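PDB 4HVT: post-proline cleaving enzyme from Rickettsia typhi, which probably acts as a serine oligopeptidase that cleaves peptides after proline, as in the prolyl oligopeptidase family. Local coordinates for residues A[53-64]-A[693-704]; A[455-463]-A[517-526]. One frame throughout, in Å; residues are numbered along the deposited sequence.

Contact 1: A[53-64]-A[693-704]; sequences MQEYKQIKKEIE and NYFINLYTFFAN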
# COMPACT_ATOMS: atom_id res chain seq x y z
N MET A 53 -14.30 28.12 6.89
CA MET A 53 -15.24 27.34 7.71
C MET A 53 -14.83 27.48 9.15
O MET A 53 -13.65 27.52 9.46
CB MET A 53 -15.20 25.87 7.27
CG MET A 53 -15.77 25.69 5.87
SD MET A 53 -15.63 24.00 5.25
CE MET A 53 -16.39 24.11 3.63
N GLN A 54 -15.82 27.56 10.03
CA GLN A 54 -15.57 27.75 11.44
C GLN A 54 -14.68 26.65 11.99
O GLN A 54 -13.90 26.88 12.93
CB GLN A 54 -16.90 27.85 12.26
N GLU A 55 -14.74 25.45 11.39
CA GLU A 55 -14.04 24.30 11.96
C GLU A 55 -12.56 24.27 11.62
O GLU A 55 -11.81 23.52 12.24
CB GLU A 55 -14.69 22.99 11.50
CG GLU A 55 -16.12 22.77 11.98
CD GLU A 55 -17.21 23.44 11.14
OE1 GLU A 55 -16.92 24.07 10.12
OE2 GLU A 55 -18.38 23.44 11.58
N TYR A 56 -12.13 25.07 10.65
CA TYR A 56 -10.76 24.96 10.11
C TYR A 56 -9.64 25.18 11.16
O TYR A 56 -8.68 24.38 11.27
CB TYR A 56 -10.58 25.93 8.95
CG TYR A 56 -9.25 25.85 8.30
CD1 TYR A 56 -9.03 24.94 7.28
CD2 TYR A 56 -8.17 26.65 8.71
CE1 TYR A 56 -7.81 24.82 6.67
CE2 TYR A 56 -6.92 26.52 8.09
CZ TYR A 56 -6.76 25.60 7.09
OH TYR A 56 -5.56 25.46 6.42
N LYS A 57 -9.76 26.28 11.93
CA LYS A 57 -8.74 26.61 12.91
C LYS A 57 -8.51 25.46 13.86
O LYS A 57 -7.37 25.13 14.17
CB LYS A 57 -9.12 27.86 13.74
N GLN A 58 -9.60 24.86 14.35
CA GLN A 58 -9.51 23.79 15.36
C GLN A 58 -8.93 22.48 14.76
O GLN A 58 -8.00 21.86 15.31
CB GLN A 58 -10.89 23.51 15.94
CG GLN A 58 -10.93 22.56 17.12
CD GLN A 58 -9.95 22.90 18.26
OE1 GLN A 58 -9.69 24.07 18.57
NE2 GLN A 58 -9.46 21.86 18.91
N ILE A 59 -9.51 22.06 13.65
CA ILE A 59 -8.97 20.94 12.82
C ILE A 59 -7.47 21.15 12.52
O ILE A 59 -6.67 20.28 12.79
CB ILE A 59 -9.75 20.76 11.50
CG1 ILE A 59 -11.23 20.37 11.72
CG2 ILE A 59 -9.09 19.72 10.61
CD1 ILE A 59 -11.46 18.98 12.29
N LYS A 60 -7.07 22.30 11.99
CA LYS A 60 -5.63 22.56 11.80
C LYS A 60 -4.81 22.34 13.09
O LYS A 60 -3.78 21.68 13.10
CB LYS A 60 -5.41 23.96 11.26
CG LYS A 60 -3.98 24.47 11.27
CD LYS A 60 -3.97 25.85 10.60
CE LYS A 60 -2.65 26.14 9.93
NZ LYS A 60 -1.82 26.95 10.84
N LYS A 61 -5.26 22.91 14.19
CA LYS A 61 -4.53 22.70 15.44
C LYS A 61 -4.35 21.22 15.79
O LYS A 61 -3.23 20.78 16.14
CB LYS A 61 -5.22 23.45 16.61
CG LYS A 61 -4.54 23.27 17.95
CD LYS A 61 -5.46 23.74 19.09
CE LYS A 61 -4.69 24.25 20.29
NZ LYS A 61 -5.52 25.12 21.17
N GLU A 62 -5.44 20.47 15.67
CA GLU A 62 -5.45 19.08 16.09
C GLU A 62 -4.54 18.26 15.20
O GLU A 62 -3.80 17.43 15.69
CB GLU A 62 -6.85 18.51 16.07
CG GLU A 62 -7.78 19.22 17.01
CD GLU A 62 -8.36 18.30 18.04
OE1 GLU A 62 -7.55 17.62 18.73
OE2 GLU A 62 -9.61 18.29 18.16
N ILE A 63 -4.57 18.52 13.89
CA ILE A 63 -3.74 17.74 12.96
C ILE A 63 -2.27 18.05 13.09
O ILE A 63 -1.43 17.15 13.10
CB ILE A 63 -4.15 18.04 11.50
CG1 ILE A 63 -5.64 17.77 11.29
CG2 ILE A 63 -3.21 17.34 10.55
CD1 ILE A 63 -6.02 16.41 10.84
N GLU A 64 -1.95 19.34 13.20
CA GLU A 64 -0.57 19.75 13.38
C GLU A 64 0.02 19.18 14.69
O GLU A 64 1.16 18.72 14.72
CB GLU A 64 -0.44 21.25 13.29
CG GLU A 64 -0.71 21.74 11.87
CD GLU A 64 -0.36 23.18 11.62
OE1 GLU A 64 -0.32 23.97 12.59
OE2 GLU A 64 -0.15 23.52 10.44
N ASN A 693 -1.27 19.32 5.47
CA ASN A 693 -2.23 20.24 4.86
C ASN A 693 -3.39 19.50 4.18
O ASN A 693 -4.53 19.94 4.25
CB ASN A 693 -1.48 21.16 3.92
CG ASN A 693 -2.37 22.25 3.34
OD1 ASN A 693 -2.76 23.19 4.01
ND2 ASN A 693 -2.71 22.10 2.09
N TYR A 694 -3.09 18.39 3.50
CA TYR A 694 -4.11 17.55 2.89
C TYR A 694 -5.16 17.06 3.91
O TYR A 694 -6.37 17.20 3.70
CB TYR A 694 -3.40 16.36 2.23
CG TYR A 694 -4.29 15.42 1.51
CD1 TYR A 694 -4.94 14.40 2.17
CD2 TYR A 694 -4.51 15.58 0.13
CE1 TYR A 694 -5.77 13.54 1.48
CE2 TYR A 694 -5.28 14.67 -0.57
CZ TYR A 694 -5.96 13.70 0.09
OH TYR A 694 -6.73 12.82 -0.55
N PHE A 695 -4.70 16.55 5.04
CA PHE A 695 -5.62 16.07 6.07
C PHE A 695 -6.37 17.17 6.85
O PHE A 695 -7.49 16.96 7.26
CB PHE A 695 -4.94 15.09 7.01
CG PHE A 695 -4.71 13.77 6.35
CD1 PHE A 695 -5.82 13.01 5.90
CD2 PHE A 695 -3.46 13.37 5.99
CE1 PHE A 695 -5.67 11.81 5.26
CE2 PHE A 695 -3.28 12.15 5.37
CZ PHE A 695 -4.38 11.38 4.98
N ILE A 696 -5.77 18.33 6.97
CA ILE A 696 -6.52 19.48 7.49
C ILE A 696 -7.67 19.84 6.55
O ILE A 696 -8.77 20.15 7.00
CB ILE A 696 -5.59 20.71 7.70
CG1 ILE A 696 -4.57 20.46 8.82
CG2 ILE A 696 -6.39 21.97 7.96
CD1 ILE A 696 -3.33 21.32 8.61
N ASN A 697 -7.39 19.86 5.25
CA ASN A 697 -8.43 20.17 4.27
C ASN A 697 -9.53 19.12 4.28
O ASN A 697 -10.74 19.45 4.34
CB ASN A 697 -7.82 20.28 2.91
CG ASN A 697 -7.06 21.58 2.72
OD1 ASN A 697 -7.36 22.59 3.37
ND2 ASN A 697 -6.07 21.57 1.79
N LEU A 698 -9.11 17.85 4.31
CA LEU A 698 -10.06 16.75 4.29
C LEU A 698 -10.97 16.71 5.52
O LEU A 698 -12.19 16.52 5.40
CB LEU A 698 -9.30 15.42 4.10
CG LEU A 698 -10.24 14.24 3.84
CD1 LEU A 698 -9.75 13.31 2.76
CD2 LEU A 698 -10.45 13.54 5.16
N TYR A 699 -10.35 16.85 6.68
CA TYR A 699 -11.11 16.78 7.96
C TYR A 699 -11.93 18.05 8.21
O TYR A 699 -12.99 17.95 8.79
CB TYR A 699 -10.24 16.34 9.15
CG TYR A 699 -10.09 14.86 9.15
CD1 TYR A 699 -11.13 14.03 9.58
CD2 TYR A 699 -8.93 14.28 8.74
CE1 TYR A 699 -11.00 12.67 9.55
CE2 TYR A 699 -8.80 12.92 8.70
CZ TYR A 699 -9.83 12.12 9.10
OH TYR A 699 -9.68 10.75 9.07
N THR A 700 -11.50 19.19 7.66
CA THR A 700 -12.31 20.40 7.75
C THR A 700 -13.55 20.16 6.91
O THR A 700 -14.66 20.44 7.38
CB THR A 700 -11.51 21.65 7.34
OG1 THR A 700 -10.37 21.80 8.20
CG2 THR A 700 -12.41 22.90 7.42
N PHE A 701 -13.37 19.60 5.71
CA PHE A 701 -14.49 19.32 4.80
C PHE A 701 -15.56 18.45 5.51
O PHE A 701 -16.75 18.73 5.46
CB PHE A 701 -13.98 18.68 3.48
CG PHE A 701 -15.04 18.01 2.67
CD1 PHE A 701 -15.92 18.77 1.88
CD2 PHE A 701 -15.19 16.66 2.69
CE1 PHE A 701 -16.89 18.13 1.12
CE2 PHE A 701 -16.18 16.03 1.97
CZ PHE A 701 -17.03 16.77 1.20
N PHE A 702 -15.14 17.37 6.15
CA PHE A 702 -16.09 16.44 6.74
C PHE A 702 -16.69 17.00 7.97
O PHE A 702 -17.87 16.79 8.24
CB PHE A 702 -15.42 15.09 7.02
CG PHE A 702 -15.40 14.17 5.82
CD1 PHE A 702 -16.59 13.75 5.26
CD2 PHE A 702 -14.18 13.64 5.33
CE1 PHE A 702 -16.62 12.89 4.18
CE2 PHE A 702 -14.21 12.77 4.27
CZ PHE A 702 -15.43 12.41 3.69
N ALA A 703 -15.88 17.70 8.76
CA ALA A 703 -16.38 18.25 10.03
C ALA A 703 -17.45 19.27 9.71
O ALA A 703 -18.52 19.32 10.38
CB ALA A 703 -15.26 18.89 10.79
N ASN A 704 -17.21 20.08 8.69
CA ASN A 704 -18.17 21.11 8.31
C ASN A 704 -19.43 20.53 7.64
O ASN A 704 -20.56 20.99 7.94
CB ASN A 704 -17.48 22.11 7.41
CG ASN A 704 -18.38 23.22 6.95
OD1 ASN A 704 -18.57 24.28 7.65
ND2 ASN A 704 -18.97 23.03 5.79
O HOH W 1 -5.31 24.50 3.95
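The Tyr56 ring meets Ile696, Asn697 and Thr700 of helix 693-704. Asn697 OD1 and Thr700 CG2 sit at its edge, near the ring plane. Ile696 CG2 approaches obliquely, 3.4 Å from Tyr56 CE1. With chi1 at -178°, CG anti to N, the ring is carried to Ile696 and Thr700, although the CB bond does not point at the helix. Tyr56 OH donates to a water at 2.7 Å, which donates in turn to Asn693 OD1 and Asn697 OD1. Both asparagine amide nitrogens are hydrogen-bonded to Glu47 of helix 34-51. The Tyr699 ring has Leu698 CD2 over one face, offset toward the rim, and Ile63 CD1 touches it obliquely.

The two helices interlock as knobs into holes, with their axes 9.0 Å apart at closest approach. Ile59 sits among Ile696, Tyr699, Thr700 and Ala703. Ile696 fills the reciprocal hole of Tyr56, Lys60, Ile63 and Glu64. Thr700 OG1 faces Ile59 CG2 but donates a hydrogen bond to Ile696 O at 2.6 Å. The Met53 and Asn704 side chains cross at about a right angle, with Met53 SD 3.4 Å from Asn704 CB. Glu55 CG reaches Ala703 CB at 4.1 Å. An apolar core, a water-linked margin and a mixed Met53-Glu55 end thus join N-terminal and C-terminal helices.

Contact 2: A[455-463]-A[517-526]; sequences TSFDGVKIP and RGGGEFGPEW. With EDO (1,2-ethanediol), chain D.
Arg517 and Trp526 carry this contact from one side. Across from them Pro463 has the largest buried area of 455-463, and it meets Trp526 and Phe522. The Arg517 guanidinium meets the Asp458 carboxylate end-on in a two-bond salt bridge. Arg517 NH1 reaches the syn lone pair of Asp458 OD2 at 2.9 Å, nearly in the guanidinium plane and fairly straight (162°). Arg517 NH2 reaches Asp458 OD1 at 3.1 Å, more tilted and more bent (149°). The Arg517 chain bends at chi3 (-71°), which goes with its end turning to Asp458. Val460 N also donates to Asp458 OD1, closing an Asx turn, and comes from the opposite face of the carboxylate to NH2. Val460 CB lies over one face of the guanidinium, 3.4 Å above its plane. Arg517 NE forms a salt bridge with Asp541 of helix 536-551, which also holds Ser456 OG.

The Trp526 ring is sandwiched within its own segment, Phe522 CD2 over one face and Arg517 CG over the other. Its edge points at Lys461 O, 3.4 Å from Trp526 CH2. Pro463 CD approaches Trp526 CZ2 obliquely, while Pro463 CG meets the edge of Phe522 at CE2, 3.5 Å away. A 1,2-ethanediol, probably from the crystallisation liquor, donates from O2 to Lys461 O and lays C2 over the Phe522 face. With Asp458 and Asp541 both engaging it, the Arg517 charge is probably well balanced. This would favour a guanidinium held in place among Val460 and Ile462, with the arginine's aliphatic part on the Trp526 face.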
# COMPACT_ATOMS: atom_id res chain seq x y z
N THR A 455 -25.84 -7.85 6.20
CA THR A 455 -26.32 -8.80 5.20
C THR A 455 -26.45 -8.16 3.84
O THR A 455 -27.22 -7.22 3.61
CB THR A 455 -27.59 -9.52 5.70
OG1 THR A 455 -27.28 -10.10 6.98
CG2 THR A 455 -27.95 -10.62 4.78
N SER A 456 -25.70 -8.70 2.90
CA SER A 456 -25.71 -8.11 1.57
C SER A 456 -26.87 -8.64 0.75
O SER A 456 -27.65 -9.51 1.21
CB SER A 456 -24.38 -8.31 0.86
OG SER A 456 -24.23 -7.43 -0.26
N PHE A 457 -27.00 -8.08 -0.43
CA PHE A 457 -28.10 -8.38 -1.35
C PHE A 457 -28.31 -9.85 -1.66
O PHE A 457 -29.46 -10.23 -1.98
CB PHE A 457 -27.93 -7.63 -2.68
CG PHE A 457 -26.91 -8.24 -3.60
CD1 PHE A 457 -25.56 -8.26 -3.24
CD2 PHE A 457 -27.27 -8.81 -4.84
CE1 PHE A 457 -24.59 -8.80 -4.07
CE2 PHE A 457 -26.28 -9.37 -5.67
CZ PHE A 457 -24.96 -9.35 -5.29
N ASP A 458 -27.25 -10.66 -1.59
CA ASP A 458 -27.27 -12.12 -1.87
C ASP A 458 -27.20 -12.99 -0.61
O ASP A 458 -26.91 -14.19 -0.67
CB ASP A 458 -26.15 -12.51 -2.87
CG ASP A 458 -24.76 -12.27 -2.31
OD1 ASP A 458 -24.66 -11.68 -1.21
OD2 ASP A 458 -23.77 -12.63 -3.00
N GLY A 459 -27.45 -12.39 0.56
CA GLY A 459 -27.38 -13.13 1.84
C GLY A 459 -26.00 -13.28 2.51
O GLY A 459 -25.92 -13.65 3.72
N VAL A 460 -24.93 -13.01 1.77
CA VAL A 460 -23.55 -13.00 2.31
C VAL A 460 -23.32 -11.93 3.40
O VAL A 460 -23.72 -10.76 3.27
CB VAL A 460 -22.50 -12.83 1.14
CG1 VAL A 460 -21.06 -12.76 1.63
CG2 VAL A 460 -22.58 -13.98 0.12
N LYS A 461 -22.73 -12.37 4.52
CA LYS A 461 -22.32 -11.49 5.60
C LYS A 461 -21.03 -10.73 5.33
O LYS A 461 -19.99 -11.32 5.00
CB LYS A 461 -22.20 -12.25 6.92
CG LYS A 461 -23.35 -13.17 7.31
CD LYS A 461 -24.68 -12.46 7.43
CE LYS A 461 -25.71 -13.47 7.94
NZ LYS A 461 -27.09 -12.97 7.87
N ILE A 462 -21.08 -9.43 5.57
CA ILE A 462 -20.00 -8.52 5.28
C ILE A 462 -19.56 -7.96 6.61
O ILE A 462 -20.33 -7.30 7.28
CB ILE A 462 -20.50 -7.33 4.38
CG1 ILE A 462 -21.21 -7.85 3.12
CG2 ILE A 462 -19.37 -6.38 4.02
CD1 ILE A 462 -20.45 -8.84 2.26
N PRO A 463 -18.30 -8.20 6.99
CA PRO A 463 -17.81 -7.64 8.23
C PRO A 463 -17.68 -6.14 8.15
O PRO A 463 -17.38 -5.58 7.09
CB PRO A 463 -16.39 -8.20 8.36
CG PRO A 463 -16.32 -9.34 7.43
CD PRO A 463 -17.29 -9.01 6.31
N ARG A 517 -16.55 -7.18 -0.39
CA ARG A 517 -15.96 -8.09 -1.41
C ARG A 517 -15.16 -7.31 -2.45
O ARG A 517 -15.34 -6.11 -2.59
CB ARG A 517 -17.02 -9.01 -2.00
CG ARG A 517 -17.39 -10.13 -1.04
CD ARG A 517 -18.57 -10.95 -1.49
NE ARG A 517 -19.84 -10.20 -1.39
CZ ARG A 517 -21.04 -10.72 -1.66
NH1 ARG A 517 -21.15 -11.99 -2.05
NH2 ARG A 517 -22.12 -9.97 -1.56
N GLY A 518 -14.24 -7.99 -3.16
CA GLY A 518 -13.20 -7.32 -3.96
C GLY A 518 -11.91 -7.32 -3.14
O GLY A 518 -10.78 -7.33 -3.66
N GLY A 519 -12.07 -7.25 -1.82
CA GLY A 519 -10.91 -7.34 -0.91
C GLY A 519 -10.50 -8.79 -0.72
O GLY A 519 -11.00 -9.67 -1.40
N GLY A 520 -9.53 -9.00 0.18
CA GLY A 520 -8.96 -10.32 0.46
C GLY A 520 -9.20 -10.88 1.86
O GLY A 520 -8.57 -11.86 2.24
N GLU A 521 -10.17 -10.33 2.60
CA GLU A 521 -10.36 -10.70 4.00
C GLU A 521 -10.75 -12.18 4.16
O GLU A 521 -10.38 -12.80 5.18
CB GLU A 521 -11.40 -9.79 4.63
CG GLU A 521 -10.97 -8.36 4.81
CD GLU A 521 -11.29 -7.45 3.61
OE1 GLU A 521 -11.66 -7.97 2.54
OE2 GLU A 521 -11.13 -6.21 3.75
N PHE A 522 -11.40 -12.76 3.16
CA PHE A 522 -11.72 -14.19 3.13
C PHE A 522 -11.09 -14.90 1.93
O PHE A 522 -11.66 -15.80 1.31
CB PHE A 522 -13.21 -14.40 3.33
CG PHE A 522 -13.69 -13.82 4.60
CD1 PHE A 522 -13.38 -14.44 5.80
CD2 PHE A 522 -14.38 -12.64 4.63
CE1 PHE A 522 -13.81 -13.93 7.00
CE2 PHE A 522 -14.81 -12.09 5.83
CZ PHE A 522 -14.53 -12.74 7.01
N GLY A 523 -9.89 -14.49 1.64
CA GLY A 523 -9.05 -15.13 0.63
C GLY A 523 -9.44 -14.79 -0.78
O GLY A 523 -10.20 -13.84 -1.02
N PRO A 524 -8.92 -15.56 -1.73
CA PRO A 524 -9.10 -15.22 -3.13
C PRO A 524 -10.56 -15.20 -3.62
O PRO A 524 -10.91 -14.37 -4.47
CB PRO A 524 -8.29 -16.28 -3.87
CG PRO A 524 -7.79 -17.27 -2.86
CD PRO A 524 -7.99 -16.69 -1.50
N GLU A 525 -11.41 -16.02 -3.03
CA GLU A 525 -12.82 -16.03 -3.43
C GLU A 525 -13.50 -14.71 -3.05
O GLU A 525 -14.45 -14.27 -3.71
CB GLU A 525 -13.57 -17.17 -2.75
N TRP A 526 -13.10 -14.11 -1.94
CA TRP A 526 -13.66 -12.83 -1.51
C TRP A 526 -13.39 -11.75 -2.54
O TRP A 526 -14.24 -10.92 -2.82
CB TRP A 526 -13.07 -12.43 -0.14
CG TRP A 526 -13.86 -11.43 0.66
CD1 TRP A 526 -13.47 -10.19 1.01
CD2 TRP A 526 -15.13 -11.61 1.22
NE1 TRP A 526 -14.43 -9.57 1.75
CE2 TRP A 526 -15.48 -10.42 1.88
CE3 TRP A 526 -16.04 -12.68 1.23
CZ2 TRP A 526 -16.67 -10.28 2.59
CZ3 TRP A 526 -17.24 -12.52 1.90
CH2 TRP A 526 -17.55 -11.34 2.57
C1 EDO D . -18.16 -13.69 7.00
O1 EDO D . -18.60 -14.98 7.48
C2 EDO D . -17.98 -13.74 5.50
O2 EDO D . -19.23 -13.96 4.87

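In the fold
The two contacts lie well apart, with centres 34 Å and nearest atoms about 18 Å from each other. Contact 1 joins residues 629 apart at their closest ends, so it brings the two ends of the chain together. Both segments of contact 2 fall between these ends, along with the beta-propeller strands. The segments of contact 2 are 54 residues apart at their closest ends. They tie strand 461-469 to the loop after strand 510-514, its neighbour in the eight-stranded mixed sheet. In contact 1, helix 688-706 packs on strand 585-589 of that same sheet. Helix 56-67, from before the propeller, lies on this C-terminal helix, so the alpha/beta-hydrolase domain is built from both ends of the chain. Contact 2 lies at the sheet's 461-469 side.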